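Local coordinates for protein transcriptional regulator, TetR family (Marinobacter aquaeolei, PDB 3NNR) that probably binds DNA through a helix-turn-helix motif and regulates transcription, as a member of the TetR family, at residues Leu68-Asp73 with Asn128-Lys133; Ile76-Met81 with Glu204-Leu209; Arg122-Ile127 with Met151-Trp156. All coordinates share one frame; numbering follows the deposited sequence.

All three contacts belong to the helical regulatory part of the chain, yet their chemistry differs with place. Contact 1 is a surface contact that combines a salt bridge with a small apolar patch. Contacts 2 and 3 are partly buried, with no hydrogen bond across their segments and contacts made mostly by apolar side chains; contact 3 lies nearest the chain's centre. Helix 110-136 serves both contact 1 and contact 3, and Phe131 of the former rests on Ser152 and Val155 of the latter. Contact 2 joins contact 1 through Ile76, which packs on Ile130 and Lys133, but does not touch contact 3. Contact 3 alone also borders the second subunit.

Contact 1: Leu68-Asp73 with Asn128-Lys133; sequences LDIPED and NRIFAK
Ile70 and Ile130 cross at about a right angle where the loop between helix 49-67 and helix 78-94 lies against helix 110-136, within the all-helical regulatory domain of this TetR-family protein. The close-packed part is apolar. Ile70 CD1 rests 3.9 Å from Ile130 CG1, while its other branch, CG2, lies 4.0 Å from Lys133 CD, the two side chains running past each other in opposite directions. Tyr84 of helix 78-94 packs on Ile70, Pro71 and Ile130, so the patch continues into the next helix.

Lys133 spans the boundary between the two halves. Its chain, bent at both chi2 and chi3, carries NZ to the loop backbone, where its stronger hydrogen bond goes to Arg74 O, and a weak one, Lys133 NZ to Pro71 O, spans 3.3 Å. The buried lysine thus ends on carbonyl oxygens.

The solvent side is held by charge instead. Glu72 is exposed, and its carboxylate meets the edge of the Arg129 guanidinium, the two planes only 17° apart. The main bond of this salt bridge runs from Arg129 NH2 to Glu72 OE1, 2.7 Å long and nearly straight at 166°, reaching the oxygen on its syn side. Arg129 NE adds weaker bonds to both oxygens, 3.3 Å to Glu72 OE1 and 3.4 Å to Glu72 OE2. With CG anti to the backbone N (chi1 -167°) and a bend at chi2, Arg129 turns its NE edge to the loop. A leucine at Arg129 would probably leave the Glu72 carboxylate without its main partner across this contact and free to swing into solvent. Lys133 CG, for its part, sits over the centre of the Arg129 guanidinium, its carbon 4.2 Å above the plane.

Contact 2: Ile76-Met81 with Glu204-Leu209; sequences ITLEDM and ERVLAL
Leu78 and Val206 meet at a slant, methyl against methyl: Leu78 CD2 lies 3.8 Å from Val206 CG2. The other branch of Leu78 turns to the neighbouring residue, placing CD1 4.2 Å from Arg205 CB, so that the leucine fork touches two successive residues of segment 204-209. Met81, present as selenomethionine, takes a different course. It runs alongside Leu209 in the opposite direction, and its terminal CE reaches Leu209 CD2 at 3.6 Å. The chain of Met81 is extended through chi1 and chi2 and bends only at chi3 (67°), which brings CE round so that it also approaches Val206 CG1, at 4.5 Å.

The arrangement is helix-to-helix packing in the regulatory domain of the TetR family: the first turn of helix 78-94 leans on helix 200-211 near the C-terminal end of the chain. That first turn is fixed by a capping box. Thr77, at the N-cap, accepts a hydrogen bond from Asp80 N through OG1 (3.1 Å), and Thr77 N returns one to Asp80 OD2 (3.2 Å), approaching from above the carboxylate plane. Neither Thr77 nor Asp80 touches segment 204-209, and across the two segments there are no hydrogen bonds. Ile139, from a loop, packs on both Leu78 and Val206.

Contact 3: Arg122-Ile127 with Met151-Trp156; sequences RCLAAI and MSLNVW
Ser152 faces Ile127 at the point where the two backbones come nearest, their CA atoms 5.7 Å apart. The short side chain permits this: Ser152 CB and OG each lie 3.6 Å from Ile127 CG2. The hydroxyl is engaged elsewhere, in a hydrogen bond with Arg148 O one turn back and a weak one with Asn128 OD1, so the hydroxyl is satisfied although it lies against a methyl.

Leu153 begins by pointing away from helix 110-136, but its end returns, bringing CD1 to 4.0 Å from Leu124 CD2. The same Leu124 methyl also rests against the backbone at Leu153 CA. Two residues on, Val155 CG1 lies 4.0 Å from Ile127 CD1, the two side chains passing in opposite directions. With Ile127 CG1 beside the backbone N and CG2 anti to it (chi1 -64°), the branches divide the work: CG2 covers Ser152, while CD1 reaches on to Val155.

Trp156 closes the series. Its CB is 3.9 Å from Leu124 CD2, which therefore settles between Leu153 and Trp156, one turn apart on their helix. The same tryptophan CB lies 4.3 Å from Ile127 CD1. No hydrogen bond joins the segments; methyl groups make most of the contact, and the local helix axes approach to 9.2 Å at 120° between their N-to-C directions, a steeply inclined packing of two helices in the TetR-type regulatory domain.

Within the chain, Trp156 also packs on Tyr116 and Thr120 of helix 110-136, and Val155 on Leu193 of helix 186-194. Helix 145-160 also borders the second subunit: Trp156 stacks edge-to-face with Phe165 of the second subunit, and Asn154 ND2 is hydrogen-bonded to Gln189 O of that subunit.

Contact 1: Leu68-Asp73 with Asn128-Lys133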
ATOM      1  N   LEU A  68      -5.326  13.785 -14.830  1.00 61.83           N
ATOM      2  CA  LEU A  68      -5.958  14.466 -13.673  1.00 61.88           C
ATOM      3  C   LEU A  68      -5.993  16.004 -13.743  1.00 66.13           C
ATOM      4  O   LEU A  68      -5.908  16.683 -12.690  1.00 67.08           O
ATOM      5  CB  LEU A  68      -5.278  14.025 -12.395  1.00 56.40           C
ATOM      6  CG  LEU A  68      -5.264  12.524 -12.144  1.00 59.70           C
ATOM      7  CD1 LEU A  68      -4.599  12.240 -10.788  1.00 49.32           C
ATOM      8  CD2 LEU A  68      -6.696  11.953 -12.212  1.00 55.20           C
ATOM      9  N   ASP A  69      -6.090  16.531 -14.970  1.00 65.22           N
ATOM     10  CA  ASP A  69      -6.240  17.955 -15.222  1.00 70.42           C
ATOM     11  C   ASP A  69      -7.747  18.001 -15.363  1.00 72.83           C
ATOM     12  O   ASP A  69      -8.296  17.628 -16.414  1.00 70.87           O
ATOM     13  CB  ASP A  69      -5.507  18.401 -16.493  1.00 71.97           C
ATOM     14  CG  ASP A  69      -5.588  19.896 -16.744  1.00 75.89           C
ATOM     15  OD1 ASP A  69      -6.342  20.627 -16.062  1.00 81.29           O
ATOM     16  OD2 ASP A  69      -4.871  20.330 -17.660  1.00 73.95           O
ATOM     17  N   ILE A  70      -8.391  18.396 -14.261  1.00 75.46           N
ATOM     18  CA  ILE A  70      -9.843  18.416 -14.142  1.00 76.79           C
ATOM     19  C   ILE A  70     -10.420  19.628 -14.880  1.00 80.49           C
ATOM     20  O   ILE A  70      -9.985  20.765 -14.623  1.00 80.35           O
ATOM     21  CB  ILE A  70     -10.338  18.470 -12.655  1.00 76.67           C
ATOM     22  CG1 ILE A  70      -9.662  17.410 -11.786  1.00 73.69           C
ATOM     23  CG2 ILE A  70     -11.883  18.340 -12.572  1.00 78.61           C
ATOM     24  CD1 ILE A  70      -9.741  16.014 -12.308  1.00 80.98           C
ATOM     25  N   PRO A  71     -11.378  19.392 -15.801  1.00 82.59           N
ATOM     26  CA  PRO A  71     -12.029  20.524 -16.449  1.00 91.32           C
ATOM     27  C   PRO A  71     -12.903  21.278 -15.442  1.00 94.57           C
ATOM     28  O   PRO A  71     -13.631  20.636 -14.660  1.00 93.50           O
ATOM     29  CB  PRO A  71     -12.891  19.881 -17.552  1.00 92.90           C
ATOM     30  CG  PRO A  71     -12.485  18.475 -17.609  1.00 86.00           C
ATOM     31  CD  PRO A  71     -11.853  18.113 -16.344  1.00 80.70           C
ATOM     32  N   GLU A  72     -12.778  22.609 -15.449  1.00 98.99           N
ATOM     33  CA  GLU A  72     -13.529  23.494 -14.549  1.00102.34           C
ATOM     34  C   GLU A  72     -14.745  24.155 -15.217  1.00105.53           C
ATOM     35  O   GLU A  72     -15.629  24.629 -14.511  1.00109.07           O
ATOM     36  CB  GLU A  72     -12.593  24.559 -13.941  1.00104.16           C
ATOM     37  CG  GLU A  72     -11.420  23.999 -13.092  1.00101.97           C
ATOM     38  CD  GLU A  72     -11.858  23.182 -11.858  1.00104.95           C
ATOM     39  OE1 GLU A  72     -12.974  23.405 -11.333  1.00103.78           O
ATOM     40  OE2 GLU A  72     -11.075  22.311 -11.408  1.00101.20           O
ATOM     41  N   ASP A  73     -14.814  24.141 -16.551  1.00104.52           N
ATOM     42  CA  ASP A  73     -15.929  24.754 -17.301  1.00107.71           C
ATOM     43  C   ASP A  73     -17.197  23.880 -17.520  1.00105.85           C
ATOM     44  O   ASP A  73     -18.070  24.288 -18.290  1.00111.69           O
ATOM     45  CB  ASP A  73     -15.414  25.338 -18.645  1.00110.32           C
ATOM     46  CG  ASP A  73     -14.853  24.273 -19.603  1.00111.13           C
ATOM     47  OD1 ASP A  73     -14.524  23.140 -19.169  1.00112.61           O
ATOM     48  OD2 ASP A  73     -14.705  24.591 -20.797  1.00114.13           O
ATOM     49  N   ASN A 128      -9.499  15.479  -4.032  1.00 69.94           N
ATOM     50  CA  ASN A 128     -10.366  16.447  -3.324  1.00 74.82           C
ATOM     51  C   ASN A 128     -11.287  17.124  -4.300  1.00 75.86           C
ATOM     52  O   ASN A 128     -12.512  17.163  -4.094  1.00 77.52           O
ATOM     53  CB  ASN A 128      -9.573  17.545  -2.572  1.00 76.81           C
ATOM     54  CG  ASN A 128      -9.284  17.177  -1.133  1.00 81.53           C
ATOM     55  OD1 ASN A 128     -10.205  17.028  -0.330  1.00 85.75           O
ATOM     56  ND2 ASN A 128      -8.006  17.062  -0.790  1.00 85.45           N
ATOM     57  N   ARG A 129     -10.674  17.611  -5.379  1.00 74.67           N
ATOM     58  CA  ARG A 129     -11.389  18.351  -6.381  1.00 77.06           C
ATOM     59  C   ARG A 129     -12.468  17.519  -7.094  1.00 76.57           C
ATOM     60  O   ARG A 129     -13.556  18.036  -7.341  1.00 76.71           O
ATOM     61  CB  ARG A 129     -10.418  19.041  -7.359  1.00 77.50           C
ATOM     62  CG  ARG A 129     -11.050  20.097  -8.256  1.00 80.64           C
ATOM     63  CD  ARG A 129     -11.884  21.144  -7.464  1.00 82.78           C
ATOM     64  NE  ARG A 129     -12.582  22.079  -8.346  1.00 94.74           N
ATOM     65  CZ  ARG A 129     -13.675  22.787  -8.029  1.00 99.65           C
ATOM     66  NH1 ARG A 129     -14.280  22.677  -6.833  1.00102.32           N
ATOM     67  NH2 ARG A 129     -14.198  23.604  -8.944  1.00 99.88           N
ATOM     68  N   ILE A 130     -12.186  16.236  -7.357  1.00 74.33           N
ATOM     69  CA  ILE A 130     -13.172  15.326  -7.975  1.00 73.27           C
ATOM     70  C   ILE A 130     -14.377  15.159  -7.051  1.00 75.04           C
ATOM     71  O   ILE A 130     -15.507  15.287  -7.490  1.00 78.80           O
ATOM     72  CB  ILE A 130     -12.566  13.954  -8.328  1.00 70.42           C
ATOM     73  CG1 ILE A 130     -11.636  14.089  -9.550  1.00 70.58           C
ATOM     74  CG2 ILE A 130     -13.660  12.959  -8.678  1.00 63.51           C
ATOM     75  CD1 ILE A 130     -10.550  13.006  -9.610  1.00 65.74           C
ATOM     76  N   PHE A 131     -14.135  14.889  -5.778  1.00 74.57           N
ATOM     77  CA  PHE A 131     -15.220  14.794  -4.816  1.00 75.41           C
ATOM     78  C   PHE A 131     -15.983  16.115  -4.709  1.00 76.03           C
ATOM     79  O   PHE A 131     -17.211  16.098  -4.649  1.00 76.32           O
ATOM     80  CB  PHE A 131     -14.721  14.448  -3.421  1.00 76.35           C
ATOM     81  CG  PHE A 131     -14.171  13.045  -3.248  1.00 80.87           C
ATOM     82  CD1 PHE A 131     -14.682  11.940  -3.941  1.00 87.19           C
ATOM     83  CD2 PHE A 131     -13.233  12.815  -2.229  1.00 89.25           C
ATOM     84  CE1 PHE A 131     -14.185  10.660  -3.700  1.00 91.21           C
ATOM     85  CE2 PHE A 131     -12.741  11.536  -1.970  1.00 90.81           C
ATOM     86  CZ  PHE A 131     -13.215  10.456  -2.705  1.00 89.53           C
ATOM     87  N   ALA A 132     -15.257  17.237  -4.684  1.00 74.75           N
ATOM     88  CA  ALA A 132     -15.881  18.558  -4.616  1.00 77.41           C
ATOM     89  C   ALA A 132     -16.853  18.718  -5.782  1.00 80.43           C
ATOM     90  O   ALA A 132     -18.002  19.151  -5.555  1.00 84.70           O
ATOM     91  CB  ALA A 132     -14.834  19.698  -4.586  1.00 78.12           C
ATOM     92  N   LYS A 133     -16.421  18.315  -6.994  1.00 77.49           N
ATOM     93  CA  LYS A 133     -17.282  18.368  -8.187  1.00 79.47           C
ATOM     94  C   LYS A 133     -18.423  17.341  -8.160  1.00 79.74           C
ATOM     95  O   LYS A 133     -19.515  17.640  -8.649  1.00 86.10           O
ATOM     96  CB  LYS A 133     -16.504  18.251  -9.518  1.00 79.36           C
ATOM     97  CG  LYS A 133     -15.436  19.336  -9.750  1.00 77.27           C
ATOM     98  CD  LYS A 133     -15.304  19.797 -11.189  1.00 86.35           C
ATOM     99  CE  LYS A 133     -16.480  20.708 -11.554  1.00 99.99           C
ATOM    100  NZ  LYS A 133     -16.229  21.462 -12.781  1.00108.09           N
TER

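Contact 2: Ile76-Met81 with Glu204-Leu209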
ATOM      1  N   ILE A  76     -18.815  17.455 -13.495  1.00 87.96           N
ATOM      2  CA  ILE A  76     -18.210  16.119 -13.580  1.00 83.96           C
ATOM      3  C   ILE A  76     -19.307  15.089 -13.812  1.00 84.96           C
ATOM      4  O   ILE A  76     -20.332  15.139 -13.132  1.00 88.86           O
ATOM      5  CB  ILE A  76     -17.395  15.758 -12.277  1.00 80.16           C
ATOM      6  CG1 ILE A  76     -16.612  14.464 -12.461  1.00 76.97           C
ATOM      7  CG2 ILE A  76     -18.294  15.639 -11.018  1.00 75.84           C
ATOM      8  CD1 ILE A  76     -15.608  14.227 -11.388  1.00 67.90           C
ATOM      9  N   THR A  77     -19.106  14.185 -14.774  1.00 82.27           N
ATOM     10  CA  THR A  77     -20.049  13.077 -15.026  1.00 81.93           C
ATOM     11  C   THR A  77     -19.489  11.735 -14.477  1.00 78.79           C
ATOM     12  O   THR A  77     -18.336  11.644 -14.072  1.00 72.80           O
ATOM     13  CB  THR A  77     -20.293  12.872 -16.512  1.00 82.88           C
ATOM     14  OG1 THR A  77     -19.089  12.374 -17.105  1.00 77.28           O
ATOM     15  CG2 THR A  77     -20.745  14.183 -17.225  1.00 86.37           C
ATOM     16  N   LEU A  78     -20.326  10.698 -14.486  1.00 79.78           N
ATOM     17  CA  LEU A  78     -19.913   9.334 -14.116  1.00 76.65           C
ATOM     18  C   LEU A  78     -18.867   8.719 -15.079  1.00 73.70           C
ATOM     19  O   LEU A  78     -18.025   7.889 -14.672  1.00 67.71           O
ATOM     20  CB  LEU A  78     -21.143   8.415 -14.020  1.00 78.30           C
ATOM     21  CG  LEU A  78     -22.136   8.715 -12.888  1.00 83.44           C
ATOM     22  CD1 LEU A  78     -23.317   7.768 -12.971  1.00 83.77           C
ATOM     23  CD2 LEU A  78     -21.471   8.620 -11.507  1.00 78.88           C
ATOM     24  N   GLU A  79     -18.948   9.120 -16.350  1.00 76.92           N
ATOM     25  CA  GLU A  79     -18.042   8.668 -17.411  1.00 76.10           C
ATOM     26  C   GLU A  79     -16.638   9.258 -17.104  1.00 76.04           C
ATOM     27  O   GLU A  79     -15.608   8.547 -17.200  1.00 74.97           O
ATOM     28  CB  GLU A  79     -18.584   9.041 -18.795  1.00 80.60           C
ATOM     29  CG  GLU A  79     -19.979   8.369 -19.248  1.00 85.47           C
ATOM     30  CD  GLU A  79     -21.285   8.891 -18.540  1.00 97.08           C
ATOM     31  OE1 GLU A  79     -21.213   9.799 -17.677  1.00 99.14           O
ATOM     32  OE2 GLU A  79     -22.397   8.376 -18.836  1.00 97.47           O
ATOM     33  N   ASP A  80     -16.597  10.524 -16.663  1.00 75.25           N
ATOM     34  CA  ASP A  80     -15.337  11.145 -16.206  1.00 72.04           C
ATOM     35  C   ASP A  80     -14.753  10.407 -15.005  1.00 68.10           C
ATOM     36  O   ASP A  80     -13.535  10.222 -14.911  1.00 64.35           O
ATOM     37  CB  ASP A  80     -15.520  12.600 -15.749  1.00 74.04           C
ATOM     38  CG  ASP A  80     -15.889  13.532 -16.844  1.00 75.68           C
ATOM     39  OD1 ASP A  80     -15.614  13.263 -18.038  1.00 72.69           O
ATOM     40  OD2 ASP A  80     -16.430  14.600 -16.486  1.00 92.82           O
HETATM   41  N   MSE A  81     -15.619  10.018 -14.076  1.00 68.14           N
HETATM   42  CA  MSE A  81     -15.173   9.306 -12.882  1.00 68.43           C
HETATM   43  C   MSE A  81     -14.473   7.986 -13.282  1.00 66.32           C
HETATM   44  O   MSE A  81     -13.345   7.732 -12.862  1.00 64.91           O
HETATM   45  CB  MSE A  81     -16.339   9.072 -11.920  1.00 69.68           C
HETATM   46  CG  MSE A  81     -15.927   8.543 -10.572  1.00 70.22           C
HETATM   47 SE   MSE A  81     -17.502   8.172  -9.537  0.75 65.04          SE
HETATM   48  CE  MSE A  81     -18.245   6.684 -10.548  1.00 64.29           C
ATOM     49  N   GLU A 204     -28.657   4.195  -7.445  1.00104.36           N
ATOM     50  CA  GLU A 204     -28.979   3.114  -8.418  1.00105.24           C
ATOM     51  C   GLU A 204     -27.860   2.841  -9.443  1.00102.11           C
ATOM     52  O   GLU A 204     -27.375   1.705  -9.557  1.00100.85           O
ATOM     53  CB  GLU A 204     -30.307   3.408  -9.146  1.00108.22           C
ATOM     54  N   ARG A 205     -27.432   3.896 -10.139  1.00100.11           N
ATOM     55  CA  ARG A 205     -26.394   3.795 -11.197  1.00 97.41           C
ATOM     56  C   ARG A 205     -24.963   3.574 -10.689  1.00 90.69           C
ATOM     57  O   ARG A 205     -24.244   2.731 -11.238  1.00 88.46           O
ATOM     58  CB  ARG A 205     -26.410   5.023 -12.130  1.00 97.68           C
ATOM     59  CG  ARG A 205     -27.519   5.017 -13.161  1.00107.83           C
ATOM     60  CD  ARG A 205     -27.650   6.389 -13.831  1.00112.67           C
ATOM     61  NE  ARG A 205     -28.296   7.375 -12.948  1.00114.53           N
ATOM     62  CZ  ARG A 205     -28.432   8.682 -13.205  1.00118.87           C
ATOM     63  NH1 ARG A 205     -27.935   9.229 -14.323  1.00122.86           N
ATOM     64  NH2 ARG A 205     -29.055   9.466 -12.315  1.00117.18           N
ATOM     65  N   VAL A 206     -24.544   4.337  -9.677  1.00 85.78           N
ATOM     66  CA  VAL A 206     -23.173   4.194  -9.140  1.00 81.24           C
ATOM     67  C   VAL A 206     -22.957   2.770  -8.586  1.00 79.89           C
ATOM     68  O   VAL A 206     -21.904   2.195  -8.834  1.00 79.12           O
ATOM     69  CB  VAL A 206     -22.781   5.272  -8.105  1.00 79.30           C
ATOM     70  CG1 VAL A 206     -21.328   5.100  -7.701  1.00 74.54           C
ATOM     71  CG2 VAL A 206     -22.984   6.668  -8.666  1.00 77.26           C
ATOM     72  N   LEU A 207     -23.941   2.209  -7.870  1.00 80.37           N
ATOM     73  CA  LEU A 207     -23.866   0.790  -7.437  1.00 80.51           C
ATOM     74  C   LEU A 207     -23.851  -0.166  -8.638  1.00 81.74           C
ATOM     75  O   LEU A 207     -23.137  -1.174  -8.618  1.00 81.54           O
ATOM     76  CB  LEU A 207     -25.029   0.400  -6.528  1.00 83.28           C
ATOM     77  CG  LEU A 207     -24.979   0.686  -5.030  1.00 87.13           C
ATOM     78  CD1 LEU A 207     -24.313   1.998  -4.710  1.00 88.08           C
ATOM     79  CD2 LEU A 207     -26.400   0.604  -4.448  1.00 81.27           C
ATOM     80  N   ALA A 208     -24.663   0.148  -9.655  1.00 84.93           N
ATOM     81  CA  ALA A 208     -24.766  -0.652 -10.906  1.00 86.92           C
ATOM     82  C   ALA A 208     -23.433  -0.676 -11.639  1.00 83.71           C
ATOM     83  O   ALA A 208     -22.998  -1.722 -12.131  1.00 84.43           O
ATOM     84  CB  ALA A 208     -25.881  -0.107 -11.822  1.00 87.32           C
ATOM     85  N   LEU A 209     -22.803   0.497 -11.683  1.00 82.23           N
ATOM     86  CA  LEU A 209     -21.477   0.692 -12.261  1.00 82.21           C
ATOM     87  C   LEU A 209     -20.410  -0.062 -11.466  1.00 80.66           C
ATOM     88  O   LEU A 209     -19.543  -0.719 -12.058  1.00 80.64           O
ATOM     89  CB  LEU A 209     -21.136   2.192 -12.261  1.00 82.77           C
ATOM     90  CG  LEU A 209     -19.812   2.690 -12.866  1.00 86.26           C
ATOM     91  CD1 LEU A 209     -19.664   2.331 -14.367  1.00 93.82           C
ATOM     92  CD2 LEU A 209     -19.749   4.196 -12.661  1.00 92.00           C
TER

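Contact 3: Arg122-Ile127 with Met151-Trp156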
ATOM      1  N   ARG A 122      -0.421  16.991  -5.561  1.00 65.58           N
ATOM      2  CA  ARG A 122      -1.226  17.314  -6.752  1.00 64.71           C
ATOM      3  C   ARG A 122      -2.310  16.251  -6.956  1.00 62.83           C
ATOM      4  O   ARG A 122      -3.487  16.588  -7.192  1.00 63.21           O
ATOM      5  CB  ARG A 122      -0.368  17.434  -8.027  1.00 64.32           C
ATOM      6  CG  ARG A 122       0.289  18.801  -8.215  1.00 77.14           C
ATOM      7  CD  ARG A 122       1.141  18.950  -9.496  1.00 70.52           C
ATOM      8  NE  ARG A 122       2.544  18.623  -9.223  1.00 72.00           N
ATOM      9  CZ  ARG A 122       3.303  17.704  -9.829  1.00 71.56           C
ATOM     10  NH1 ARG A 122       2.868  16.995 -10.860  1.00 58.79           N
ATOM     11  NH2 ARG A 122       4.565  17.527  -9.412  1.00 82.47           N
ATOM     12  N   CYS A 123      -1.909  14.983  -6.863  1.00 58.42           N
ATOM     13  CA  CYS A 123      -2.849  13.873  -7.019  1.00 58.15           C
ATOM     14  C   CYS A 123      -3.950  13.933  -5.951  1.00 57.64           C
ATOM     15  O   CYS A 123      -5.139  13.900  -6.297  1.00 57.22           O
ATOM     16  CB  CYS A 123      -2.128  12.524  -7.024  1.00 57.38           C
ATOM     17  SG  CYS A 123      -1.083  12.300  -8.490  1.00 54.61           S
ATOM     18  N   LEU A 124      -3.547  14.109  -4.692  1.00 56.67           N
ATOM     19  CA  LEU A 124      -4.486  14.271  -3.571  1.00 58.63           C
ATOM     20  C   LEU A 124      -5.404  15.474  -3.775  1.00 61.76           C
ATOM     21  O   LEU A 124      -6.591  15.396  -3.467  1.00 65.41           O
ATOM     22  CB  LEU A 124      -3.749  14.436  -2.228  1.00 59.26           C
ATOM     23  CG  LEU A 124      -3.019  13.240  -1.633  1.00 55.36           C
ATOM     24  CD1 LEU A 124      -2.198  13.713  -0.440  1.00 59.70           C
ATOM     25  CD2 LEU A 124      -4.035  12.181  -1.228  1.00 54.34           C
ATOM     26  N   ALA A 125      -4.838  16.585  -4.257  1.00 62.71           N
ATOM     27  CA  ALA A 125      -5.606  17.792  -4.555  1.00 63.89           C
ATOM     28  C   ALA A 125      -6.590  17.576  -5.731  1.00 63.11           C
ATOM     29  O   ALA A 125      -7.592  18.287  -5.832  1.00 64.05           O
ATOM     30  CB  ALA A 125      -4.661  18.969  -4.836  1.00 64.92           C
ATOM     31  N   ALA A 126      -6.294  16.625  -6.617  1.00 60.58           N
ATOM     32  CA  ALA A 126      -7.204  16.281  -7.718  1.00 63.04           C
ATOM     33  C   ALA A 126      -8.324  15.375  -7.177  1.00 64.26           C
ATOM     34  O   ALA A 126      -9.475  15.480  -7.621  1.00 64.79           O
ATOM     35  CB  ALA A 126      -6.457  15.622  -8.864  1.00 59.72           C
ATOM     36  N   ILE A 127      -8.001  14.505  -6.213  1.00 63.74           N
ATOM     37  CA  ILE A 127      -9.020  13.635  -5.586  1.00 64.42           C
ATOM     38  C   ILE A 127     -10.009  14.512  -4.802  1.00 67.13           C
ATOM     39  O   ILE A 127     -11.217  14.320  -4.922  1.00 68.74           O
ATOM     40  CB  ILE A 127      -8.416  12.547  -4.705  1.00 64.21           C
ATOM     41  CG1 ILE A 127      -7.565  11.577  -5.542  1.00 67.56           C
ATOM     42  CG2 ILE A 127      -9.514  11.746  -4.017  1.00 68.48           C
ATOM     43  CD1 ILE A 127      -6.651  10.699  -4.713  1.00 62.09           C
HETATM   44  N   MSE A 151     -11.036  11.185   3.500  1.00 70.95           N
HETATM   45  CA  MSE A 151     -11.531  10.257   2.475  1.00 71.84           C
HETATM   46  C   MSE A 151     -10.674  10.202   1.224  1.00 70.63           C
HETATM   47  O   MSE A 151     -10.559   9.133   0.632  1.00 72.96           O
HETATM   48  CB  MSE A 151     -12.976  10.556   2.097  1.00 72.79           C
HETATM   49  CG  MSE A 151     -13.937   9.898   3.027  1.00 78.56           C
HETATM   50 SE   MSE A 151     -15.603  10.784   2.991  0.75 88.74          SE
HETATM   51  CE  MSE A 151     -15.749  11.380   1.082  1.00 85.29           C
ATOM     52  N   SER A 152     -10.101  11.348   0.843  1.00 69.24           N
ATOM     53  CA  SER A 152      -9.241  11.463  -0.326  1.00 67.00           C
ATOM     54  C   SER A 152      -7.958  10.680  -0.140  1.00 64.02           C
ATOM     55  O   SER A 152      -7.511   9.990  -1.039  1.00 62.00           O
ATOM     56  CB  SER A 152      -8.946  12.944  -0.641  1.00 70.24           C
ATOM     57  OG  SER A 152     -10.132  13.632  -1.060  1.00 70.83           O
ATOM     58  N   LEU A 153      -7.370  10.794   1.038  1.00 65.72           N
ATOM     59  CA  LEU A 153      -6.196  10.008   1.380  1.00 65.86           C
ATOM     60  C   LEU A 153      -6.497   8.494   1.309  1.00 65.57           C
ATOM     61  O   LEU A 153      -5.683   7.750   0.757  1.00 67.20           O
ATOM     62  CB  LEU A 153      -5.658  10.406   2.764  1.00 66.34           C
ATOM     63  CG  LEU A 153      -4.307   9.873   3.211  1.00 63.88           C
ATOM     64  CD1 LEU A 153      -3.251  10.110   2.152  1.00 61.90           C
ATOM     65  CD2 LEU A 153      -3.906  10.517   4.541  1.00 62.83           C
ATOM     66  N   ASN A 154      -7.670   8.061   1.804  1.00 63.93           N
ATOM     67  CA  ASN A 154      -8.066   6.636   1.735  1.00 61.13           C
ATOM     68  C   ASN A 154      -8.140   6.128   0.296  1.00 59.00           C
ATOM     69  O   ASN A 154      -7.701   5.024   0.026  1.00 56.86           O
ATOM     70  CB  ASN A 154      -9.369   6.352   2.490  1.00 62.14           C
ATOM     71  CG  ASN A 154      -9.193   6.358   4.011  1.00 64.87           C
ATOM     72  OD1 ASN A 154      -8.099   6.181   4.529  1.00 59.79           O
ATOM     73  ND2 ASN A 154     -10.285   6.530   4.720  1.00 71.53           N
ATOM     74  N   VAL A 155      -8.661   6.947  -0.617  1.00 60.62           N
ATOM     75  CA  VAL A 155      -8.666   6.627  -2.052  1.00 60.47           C
ATOM     76  C   VAL A 155      -7.234   6.372  -2.525  1.00 61.86           C
ATOM     77  O   VAL A 155      -6.961   5.317  -3.082  1.00 63.70           O
ATOM     78  CB  VAL A 155      -9.297   7.734  -2.904  1.00 59.32           C
ATOM     79  CG1 VAL A 155      -9.008   7.514  -4.349  1.00 53.85           C
ATOM     80  CG2 VAL A 155     -10.768   7.757  -2.683  1.00 57.97           C
ATOM     81  N   TRP A 156      -6.324   7.287  -2.198  1.00 61.10           N
ATOM     82  CA  TRP A 156      -4.932   7.169  -2.587  1.00 57.56           C
ATOM     83  C   TRP A 156      -4.340   5.900  -2.024  1.00 58.74           C
ATOM     84  O   TRP A 156      -3.691   5.147  -2.756  1.00 60.69           O
ATOM     85  CB  TRP A 156      -4.136   8.406  -2.132  1.00 58.19           C
ATOM     86  CG  TRP A 156      -2.741   8.499  -2.664  1.00 59.22           C
ATOM     87  CD1 TRP A 156      -2.321   9.215  -3.764  1.00 62.48           C
ATOM     88  CD2 TRP A 156      -1.567   7.870  -2.128  1.00 51.01           C
ATOM     89  NE1 TRP A 156      -0.968   9.053  -3.940  1.00 59.62           N
ATOM     90  CE2 TRP A 156      -0.480   8.243  -2.947  1.00 47.35           C
ATOM     91  CE3 TRP A 156      -1.327   7.030  -1.025  1.00 59.40           C
ATOM     92  CZ2 TRP A 156       0.824   7.797  -2.712  1.00 56.04           C
ATOM     93  CZ3 TRP A 156      -0.017   6.577  -0.784  1.00 53.37           C
ATOM     94  CH2 TRP A 156       1.038   6.960  -1.630  1.00 57.52           C
TER